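PDB 6OJ1: endo alpha-1,4 polygalactosaminidase from Neosartorya fumigata, which cleaves alpha-1,4-linked galactosamine polymers at internal bonds, as an endo-acting glycoside hydrolase of family GH114, and disrupts microbial biofilms. Local coordinates for residues Gly190-Ile193 against Pro194-Lys198; Phe65-Asp68 against Lys69-Ala73; Arg95-Lys98 against Asp99-Asp103. All blocks are in the same frame, centred on the assembly; numbering follows the deposited sequence.

All three contacts are local, between residues a turn or less apart, and they differ in burial and chemistry. Contact 1 is partly buried: its isoleucines and valine pack against strand 183-187 and its neighbouring helices, and its outer side carries sugar. Contact 2, also partly buried, starts helix 69-77 after strand 59-63 with a carboxylate cap. Contact 3 is a surface contact in the loop between strands 90-92 and 106-109, dominated by charged side chains. Contacts 2 and 3 both touch helix 124-140 and meet through Phe65, whose CD1 lies 3.5 Å from CG of Pro96. Contact 1 stands apart, its centre about 30 Å from that of contact 2, across the middle of the chain.

Contact 1. Residues Gly190-Ile193 against Pro194-Lys198; sequences GDII and PSVIK. With NAG (2-acetamido-2-deoxy-beta-D-glucopyranose), chain E; NAG (2-acetamido-2-deoxy-beta-D-glucopyranose), chain B.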
loop_
_atom_site.group_PDB
_atom_site.type_symbol
_atom_site.label_atom_id
_atom_site.label_comp_id
_atom_site.label_asym_id
_atom_site.label_seq_id
_atom_site.Cartn_x
_atom_site.Cartn_y
_atom_site.Cartn_z
ATOM N N GLY A 190 6.646 -5.016 -8.942
ATOM C CA GLY A 190 8.093 -4.934 -9.074
ATOM C C GLY A 190 8.591 -4.648 -10.485
ATOM O O GLY A 190 9.649 -4.035 -10.659
ATOM N N ASP A 191 7.859 -5.108 -11.509
ATOM C CA ASP A 191 8.325 -4.943 -12.891
ATOM C C ASP A 191 8.443 -3.482 -13.306
ATOM O O ASP A 191 9.235 -3.168 -14.210
ATOM C CB ASP A 191 7.396 -5.669 -13.862
ATOM C CG ASP A 191 7.516 -7.171 -13.763
ATOM O OD1 ASP A 191 8.641 -7.685 -13.937
ATOM O OD2 ASP A 191 6.495 -7.837 -13.499
ATOM N N ILE A 192 7.671 -2.578 -12.693
ATOM C CA ILE A 192 7.659 -1.175 -13.120
ATOM C C ILE A 192 8.498 -0.274 -12.220
ATOM O O ILE A 192 8.508 0.950 -12.422
ATOM C CB ILE A 192 6.231 -0.598 -13.239
ATOM C CG1 ILE A 192 5.542 -0.421 -11.871
ATOM C CG2 ILE A 192 5.363 -1.456 -14.172
ATOM C CD1 ILE A 192 4.261 0.435 -11.931
ATOM N N ILE A 193 9.207 -0.844 -11.238
ATOM C CA ILE A 193 10.014 -0.032 -10.321
ATOM C C ILE A 193 10.886 0.998 -11.044
ATOM O O ILE A 193 10.858 2.172 -10.650
ATOM C CB ILE A 193 10.837 -0.940 -9.397
ATOM C CG1 ILE A 193 9.943 -1.636 -8.359
ATOM C CG2 ILE A 193 11.946 -0.124 -8.712
ATOM C CD1 ILE A 193 10.710 -2.784 -7.669
ATOM N N PRO A 194 11.691 0.636 -12.057
ATOM C CA PRO A 194 12.592 1.633 -12.662
ATOM C C PRO A 194 11.882 2.869 -13.170
ATOM O O PRO A 194 12.469 3.955 -13.171
ATOM C CB PRO A 194 13.232 0.863 -13.830
ATOM C CG PRO A 194 13.147 -0.546 -13.446
ATOM C CD PRO A 194 11.858 -0.687 -12.687
ATOM N N SER A 195 10.626 2.732 -13.585
ATOM C CA SER A 195 9.908 3.807 -14.250
ATOM C C SER A 195 9.151 4.722 -13.298
ATOM O O SER A 195 8.650 5.758 -13.752
ATOM C CB SER A 195 8.925 3.231 -15.263
ATOM O OG SER A 195 9.636 2.588 -16.299
ATOM N N VAL A 196 9.058 4.372 -12.010
ATOM C CA VAL A 196 8.299 5.165 -11.043
ATOM C C VAL A 196 9.096 5.493 -9.784
ATOM O O VAL A 196 8.670 6.338 -8.988
ATOM C CB VAL A 196 6.979 4.467 -10.635
ATOM C CG1 VAL A 196 6.100 4.190 -11.865
ATOM C CG2 VAL A 196 7.258 3.169 -9.790
ATOM N N ILE A 197 10.252 4.848 -9.588
ATOM C CA ILE A 197 10.915 4.921 -8.283
ATOM C C ILE A 197 11.288 6.355 -7.901
ATOM O O ILE A 197 11.212 6.725 -6.722
ATOM C CB ILE A 197 12.142 3.981 -8.237
ATOM C CG1 ILE A 197 12.723 3.964 -6.817
ATOM C CG2 ILE A 197 13.208 4.387 -9.254
ATOM C CD1 ILE A 197 13.638 2.791 -6.542
ATOM N N LYS A 198 11.672 7.191 -8.872
ATOM C CA LYS A 198 12.060 8.561 -8.536
ATOM C C LYS A 198 10.917 9.336 -7.893
ATOM O O LYS A 198 11.160 10.295 -7.151
ATOM C CB LYS A 198 12.552 9.305 -9.779
ATOM C CG LYS A 198 13.860 8.788 -10.330
ATOM C CD LYS A 198 14.261 9.563 -11.577
HETATM C C1 NAG E . 12.062 5.391 -17.425
HETATM C C2 NAG E . 12.304 3.961 -17.899
HETATM C C3 NAG E . 13.234 3.242 -16.920
HETATM C C4 NAG E . 14.525 4.030 -16.689
HETATM C C5 NAG E . 14.212 5.504 -16.393
HETATM C C6 NAG E . 15.440 6.387 -16.350
HETATM C C7 NAG E . 10.426 3.120 -19.244
HETATM C C8 NAG E . 9.147 2.334 -19.250
HETATM N N2 NAG E . 11.051 3.232 -18.064
HETATM O O3 NAG E . 13.518 1.944 -17.432
HETATM O O4 NAG E . 15.145 3.591 -15.483
HETATM O O5 NAG E . 13.316 6.077 -17.359
HETATM O O6 NAG E . 16.030 6.366 -15.057
HETATM O O7 NAG E . 10.869 3.635 -20.263
HETATM C C1 NAG B . 10.571 9.874 -16.776
HETATM C C2 NAG B . 9.514 8.813 -16.396
HETATM C C3 NAG B . 10.041 7.390 -16.643
HETATM C C4 NAG B . 10.592 7.269 -18.062
HETATM C C5 NAG B . 11.653 8.341 -18.282
HETATM C C6 NAG B . 12.284 8.300 -19.659
HETATM C C7 NAG B . 9.826 8.812 -13.928
HETATM C C8 NAG B . 9.150 9.052 -12.606
HETATM N N2 NAG B . 9.058 8.977 -15.020
HETATM O O3 NAG B . 8.970 6.474 -16.438
HETATM O O4 NAG B . 11.119 5.979 -18.369
HETATM O O5 NAG B . 11.051 9.632 -18.120
HETATM O O6 NAG B . 11.469 8.929 -20.638
HETATM O O7 NAG B . 11.011 8.478 -13.998
#
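Ile193 and Ile197, one helical turn apart, belong to the packed side of this contact. CG2 of Ile193 lies 4.0 Å from CD1 of Ile197, the two branched chains meeting at a slant. With CG1 beside the backbone N (chi1 -72°), the CG2 branch of Ile193 lies anti to that N and faces Ile197. A second apolar pair has CD1 of Ile192 4.2 Å from CG1 of Val196. Leu186 of strand 183-187 touches Ile192, Ile193 and Val196, while Ile167 and Val170 of helix 163-179 and Phe220 of helix 219-222 add further apolar cover. The stretch is the short helical element after strand 183-187 of the (beta/alpha)-barrel, in contact with helices 163-179 and 219-222. Its backbone mixes alpha and 3-10 bonding. Ile193 O accepts from Ile197 N at 2.9 Å, almost end-on (169° at the oxygen), and also from Val196 N at 3.2 Å, which approaches from above the carbonyl plane. One residue earlier, Ser195 N reaches Ile192 O at 3.0 Å. The looser side holds exposed Asp191 and the sugar. Ser195 O accepts from O3 of the chain B N-acetylglucosamine at 2.8 Å and from Asn171 ND2. The modelled separation of 2.4 Å between Ser195 OG and N2 of the chain E sugar is too short to trust as a bond length. Partly exposed Pro194 touches a mannose of protein-linked glycan.

Contact 2. Residues Phe65-Asp68 against Lys69-Ala73; sequences FIND and KSTIA
Asn67 and Thr71 meet where the loop after strand 59-63 runs into helix 69-77. Before them, Asp63 OD2 accepts from the backbone nitrogens of both Phe65 and Ile66, the bond to Phe65 N closing an Asx turn. At Asn67 the direct touch is slight, OD1 lying 4.0 Å from Thr71 CG2. The stronger tie passes through a water that donates to Asn67 OD1 at 2.9 Å and to Thr71 OG1 at 2.8 Å. Asn67 OD1 also accepts from Leu50 N, and its ND2 bonds Asp63 O, so both ends of the amide are used and its rotation is fixed. Asp68 follows as the N-cap. Its chi1 of 61° sets the carboxylate between its own N and carbonyl carbon, from where OD1 can reach the first turn. Thr71 N bonds that oxygen at 3.0 Å, arriving 37° out of the carboxylate plane. Thr71 OG1 donates to the same OD1 at 2.8 Å, nearly along its C-O axis and from the opposite face. The backbone then takes over: Ile72 N meets Asp68 O at 3.3 Å in the carbonyl plane, the first regular helical bond. One carboxylate oxygen therefore gives the first-turn N-H of Thr71 a much straighter bond (149° at the hydrogen) than its weak one to Asp68 O, and its negative charge probably interacts favourably with the helix dipole.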
loop_
_atom_site.group_PDB
_atom_site.type_symbol
_atom_site.label_atom_id
_atom_site.label_comp_id
_atom_site.label_asym_id
_atom_site.label_seq_id
_atom_site.Cartn_x
_atom_site.Cartn_y
_atom_site.Cartn_z
ATOM N N PHE A 65 -10.715 5.370 4.390
ATOM C CA PHE A 65 -12.129 5.703 4.523
ATOM C C PHE A 65 -12.627 5.521 5.945
ATOM O O PHE A 65 -13.367 6.370 6.451
ATOM C CB PHE A 65 -12.972 4.834 3.592
ATOM C CG PHE A 65 -12.957 5.274 2.155
ATOM C CD1 PHE A 65 -13.803 6.290 1.716
ATOM C CD2 PHE A 65 -12.137 4.646 1.238
ATOM C CE1 PHE A 65 -13.816 6.684 0.387
ATOM C CE2 PHE A 65 -12.141 5.037 -0.109
ATOM C CZ PHE A 65 -12.979 6.062 -0.530
ATOM N N ILE A 66 -12.238 4.428 6.605
ATOM C CA ILE A 66 -12.913 4.062 7.849
ATOM C C ILE A 66 -12.261 4.666 9.077
ATOM O O ILE A 66 -12.779 4.487 10.188
ATOM C CB ILE A 66 -13.018 2.528 7.965
ATOM C CG1 ILE A 66 -11.646 1.892 8.134
ATOM C CG2 ILE A 66 -13.704 1.965 6.732
ATOM C CD1 ILE A 66 -11.689 0.374 8.036
ATOM N N ASN A 67 -11.168 5.407 8.917
ATOM C CA ASN A 67 -10.524 6.098 10.029
ATOM C C ASN A 67 -10.790 7.594 9.966
ATOM O O ASN A 67 -10.707 8.199 8.897
ATOM C CB ASN A 67 -9.031 5.837 10.003
ATOM C CG ASN A 67 -8.716 4.442 10.438
ATOM O OD1 ASN A 67 -8.805 4.137 11.629
ATOM N ND2 ASN A 67 -8.379 3.578 9.489
ATOM N N ASP A 68 -11.098 8.195 11.108
ATOM C CA ASP A 68 -11.449 9.605 11.104
ATOM C C ASP A 68 -10.236 10.493 11.389
ATOM O O ASP A 68 -9.151 10.036 11.773
ATOM C CB ASP A 68 -12.596 9.889 12.084
ATOM C CG ASP A 68 -12.257 9.558 13.536
ATOM O OD1 ASP A 68 -11.108 9.177 13.845
ATOM O OD2 ASP A 68 -13.172 9.687 14.380
ATOM N N LYS A 69 -10.444 11.789 11.155
ATOM C CA LYS A 69 -9.402 12.793 11.351
ATOM C C LYS A 69 -8.807 12.713 12.748
ATOM O O LYS A 69 -7.597 12.891 12.931
ATOM C CB LYS A 69 -9.992 14.184 11.108
ATOM C CG LYS A 69 -9.113 15.150 10.357
ATOM C CD LYS A 69 -9.719 16.551 10.406
ATOM C CE LYS A 69 -11.222 16.519 10.153
ATOM N NZ LYS A 69 -11.566 16.044 8.782
ATOM N N SER A 70 -9.646 12.438 13.747
ATOM C CA SER A 70 -9.187 12.442 15.131
ATOM C C SER A 70 -8.215 11.297 15.405
ATOM O O SER A 70 -7.287 11.443 16.210
ATOM C CB SER A 70 -10.394 12.361 16.066
ATOM O OG SER A 70 -9.984 12.047 17.382
ATOM N N THR A 71 -8.435 10.143 14.774
ATOM C CA THR A 71 -7.505 9.026 14.923
ATOM C C THR A 71 -6.154 9.355 14.304
ATOM O O THR A 71 -5.103 9.091 14.901
ATOM C CB THR A 71 -8.098 7.768 14.279
ATOM O OG1 THR A 71 -9.260 7.355 15.019
ATOM C CG2 THR A 71 -7.077 6.634 14.246
ATOM N N ILE A 72 -6.172 9.956 13.116
ATOM C CA ILE A 72 -4.934 10.303 12.424
ATOM C C ILE A 72 -4.167 11.366 13.207
ATOM O O ILE A 72 -2.963 11.236 13.454
ATOM C CB ILE A 72 -5.259 10.753 10.987
ATOM C CG1 ILE A 72 -5.860 9.579 10.210
ATOM C CG2 ILE A 72 -4.007 11.299 10.277
ATOM C CD1 ILE A 72 -6.461 9.968 8.869
ATOM N N ALA A 73 -4.859 12.420 13.641
ATOM C CA ALA A 73 -4.200 13.449 14.436
ATOM C C ALA A 73 -3.678 12.886 15.756
ATOM O O ALA A 73 -2.613 13.295 16.238
ATOM C CB ALA A 73 -5.164 14.607 14.685
HETATM O O HOH W 1 -10.236 4.932 14.017
#

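Contact 3. Residues Arg95-Lys98 against Asp99-Asp103; sequences RPDK and DKFKD. With EDO (1,2-ethanediol), chain G.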
loop_
_atom_site.group_PDB
_atom_site.type_symbol
_atom_site.label_atom_id
_atom_site.label_comp_id
_atom_site.label_asym_id
_atom_site.label_seq_id
_atom_site.Cartn_x
_atom_site.Cartn_y
_atom_site.Cartn_z
ATOM N N ARG A 95 -17.372 0.945 -0.650
ATOM C CA ARG A 95 -16.879 2.279 -0.345
ATOM C C ARG A 95 -17.988 3.313 -0.525
ATOM O O ARG A 95 -18.914 3.110 -1.315
ATOM C CB ARG A 95 -15.698 2.649 -1.236
ATOM C CG ARG A 95 -14.504 1.708 -1.114
ATOM C CD ARG A 95 -14.045 1.590 0.335
ATOM N NE ARG A 95 -12.790 0.870 0.394
ATOM C CZ ARG A 95 -12.079 0.691 1.501
ATOM N NH1 ARG A 95 -10.940 0.012 1.438
ATOM N NH2 ARG A 95 -12.507 1.186 2.659
ATOM N N PRO A 96 -17.929 4.423 0.218
ATOM C CA PRO A 96 -19.009 5.419 0.128
ATOM C C PRO A 96 -19.024 6.185 -1.179
ATOM O O PRO A 96 -20.035 6.838 -1.471
ATOM C CB PRO A 96 -18.742 6.347 1.324
ATOM C CG PRO A 96 -17.331 6.073 1.738
ATOM C CD PRO A 96 -17.061 4.642 1.390
ATOM N N ASP A 97 -17.957 6.110 -1.982
ATOM C CA ASP A 97 -17.924 6.726 -3.301
ATOM C C ASP A 97 -18.069 5.704 -4.415
ATOM O O ASP A 97 -17.748 6.011 -5.572
ATOM C CB ASP A 97 -16.641 7.545 -3.494
ATOM C CG ASP A 97 -15.357 6.695 -3.449
ATOM O OD1 ASP A 97 -15.425 5.470 -3.211
ATOM O OD2 ASP A 97 -14.256 7.260 -3.651
ATOM N N LYS A 98 -18.584 4.504 -4.107
ATOM C CA LYS A 98 -18.631 3.473 -5.146
ATOM C C LYS A 98 -19.525 3.884 -6.308
ATOM O O LYS A 98 -19.291 3.453 -7.445
ATOM C CB LYS A 98 -19.118 2.143 -4.577
ATOM C CG LYS A 98 -20.489 2.237 -3.951
ATOM C CD LYS A 98 -21.370 1.089 -4.373
ATOM C CE LYS A 98 -22.465 0.815 -3.350
ATOM N NZ LYS A 98 -23.485 1.891 -3.275
ATOM N N ASP A 99 -20.538 4.714 -6.050
ATOM C CA ASP A 99 -21.471 5.076 -7.114
ATOM C C ASP A 99 -20.885 6.071 -8.110
ATOM O O ASP A 99 -21.526 6.343 -9.135
ATOM C CB ASP A 99 -22.752 5.627 -6.518
ATOM C CG ASP A 99 -23.518 4.578 -5.732
ATOM O OD1 ASP A 99 -23.805 3.497 -6.293
ATOM O OD2 ASP A 99 -23.795 4.817 -4.550
ATOM N N LYS A 100 -19.692 6.606 -7.848
ATOM C CA LYS A 100 -19.043 7.460 -8.842
ATOM C C LYS A 100 -18.568 6.673 -10.049
ATOM O O LYS A 100 -18.423 7.245 -11.142
ATOM C CB LYS A 100 -17.848 8.184 -8.228
ATOM C CG LYS A 100 -18.228 9.175 -7.110
ATOM C CD LYS A 100 -16.962 9.789 -6.492
ATOM C CE LYS A 100 -17.290 10.889 -5.476
ATOM N NZ LYS A 100 -16.040 11.470 -4.881
ATOM N N PHE A 101 -18.264 5.384 -9.864
ATOM C CA PHE A 101 -17.697 4.582 -10.944
ATOM C C PHE A 101 -18.744 4.259 -12.006
ATOM O O PHE A 101 -19.904 3.968 -11.697
ATOM C CB PHE A 101 -17.112 3.285 -10.388
ATOM C CG PHE A 101 -15.926 3.488 -9.503
ATOM C CD1 PHE A 101 -16.087 3.751 -8.151
ATOM C CD2 PHE A 101 -14.641 3.404 -10.026
ATOM C CE1 PHE A 101 -14.976 3.942 -7.333
ATOM C CE2 PHE A 101 -13.525 3.592 -9.218
ATOM C CZ PHE A 101 -13.694 3.857 -7.871
ATOM N N LYS A 102 -18.324 4.306 -13.269
ATOM C CA LYS A 102 -19.201 3.967 -14.380
ATOM C C LYS A 102 -19.022 2.505 -14.759
ATOM O O LYS A 102 -17.985 1.898 -14.485
ATOM C CB LYS A 102 -18.914 4.855 -15.599
ATOM C CG LYS A 102 -19.154 6.352 -15.355
ATOM C CD LYS A 102 -18.649 7.148 -16.577
ATOM C CE LYS A 102 -18.926 8.643 -16.455
ATOM N NZ LYS A 102 -18.552 9.339 -17.727
ATOM N N ASP A 103 -20.037 1.957 -15.438
ATOM C CA ASP A 103 -19.943 0.584 -15.921
ATOM C C ASP A 103 -18.696 0.392 -16.769
ATOM O O ASP A 103 -18.003 -0.625 -16.648
ATOM C CB ASP A 103 -21.204 0.195 -16.704
ATOM C CG ASP A 103 -21.424 1.038 -17.965
ATOM O OD1 ASP A 103 -20.838 2.134 -18.077
ATOM O OD2 ASP A 103 -22.199 0.597 -18.846
HETATM C C1 EDO G . -14.731 11.024 -1.477
HETATM O O1 EDO G . -15.756 10.087 -1.137
HETATM C C2 EDO G . -13.686 10.294 -2.298
HETATM O O2 EDO G . -14.245 9.911 -3.562
HETATM O O HOH W 2 -21.488 6.161 -3.647
#
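Lys100 lies back over Asp97, and its side chain runs along that residue to a bound diol. CB sits 3.4 Å from the backbone O of Asp97, held near by the bond from Lys100 N to that same oxygen (3.1 Å, N-H...O angle 161°). CG stays beside the carbonyl oxygen too. CD moves on to the aspartate side chain, 3.8 Å from Asp97 CB, and CE continues along it toward the 1,2-ethanediol. With the chain extended beyond CG, NZ arrives 2.7 Å from O2 of the diol, whose hydroxyl in turn donates to Asp97 OD2 at 2.7 Å. The diol, probably from the crystallisation liquor, bridges opposite charges whose own atoms, Lys100 NZ and Asp97 OD2, are 4.7 Å apart. Each has a protein partner as well: NZ forms a salt bridge with Asp132 and OD2 one with Arg133, both on helix 124-140.

In the loop between strands 90-92 and 106-109, the type I beta turn from Arg95 to Lys98 leads into a short 3-10 turn, with i to i+3 bonds from Lys100 N to Asp97 O and from Phe101 N to Lys98 O. The latter oxygen also lies at the edge of the Phe101 ring, 3.3 Å from CD1, while the ring packs edge-to-face with Tyr91. On the outer side, Lys98 NZ and Asp99 OD2 form a salt bridge at 3.2 Å whose hydrogen bonds are weak, and a water joins Pro96 O to Asp99 N and OD2.

The chemistry is thus divided: Asp97 and Lys100 have partners of opposite charge on helix 124-140 that do not depend on the diol, whereas Lys98 and Asp99 pair with each other at the surface, where the ionic attraction is probably screened by solvent.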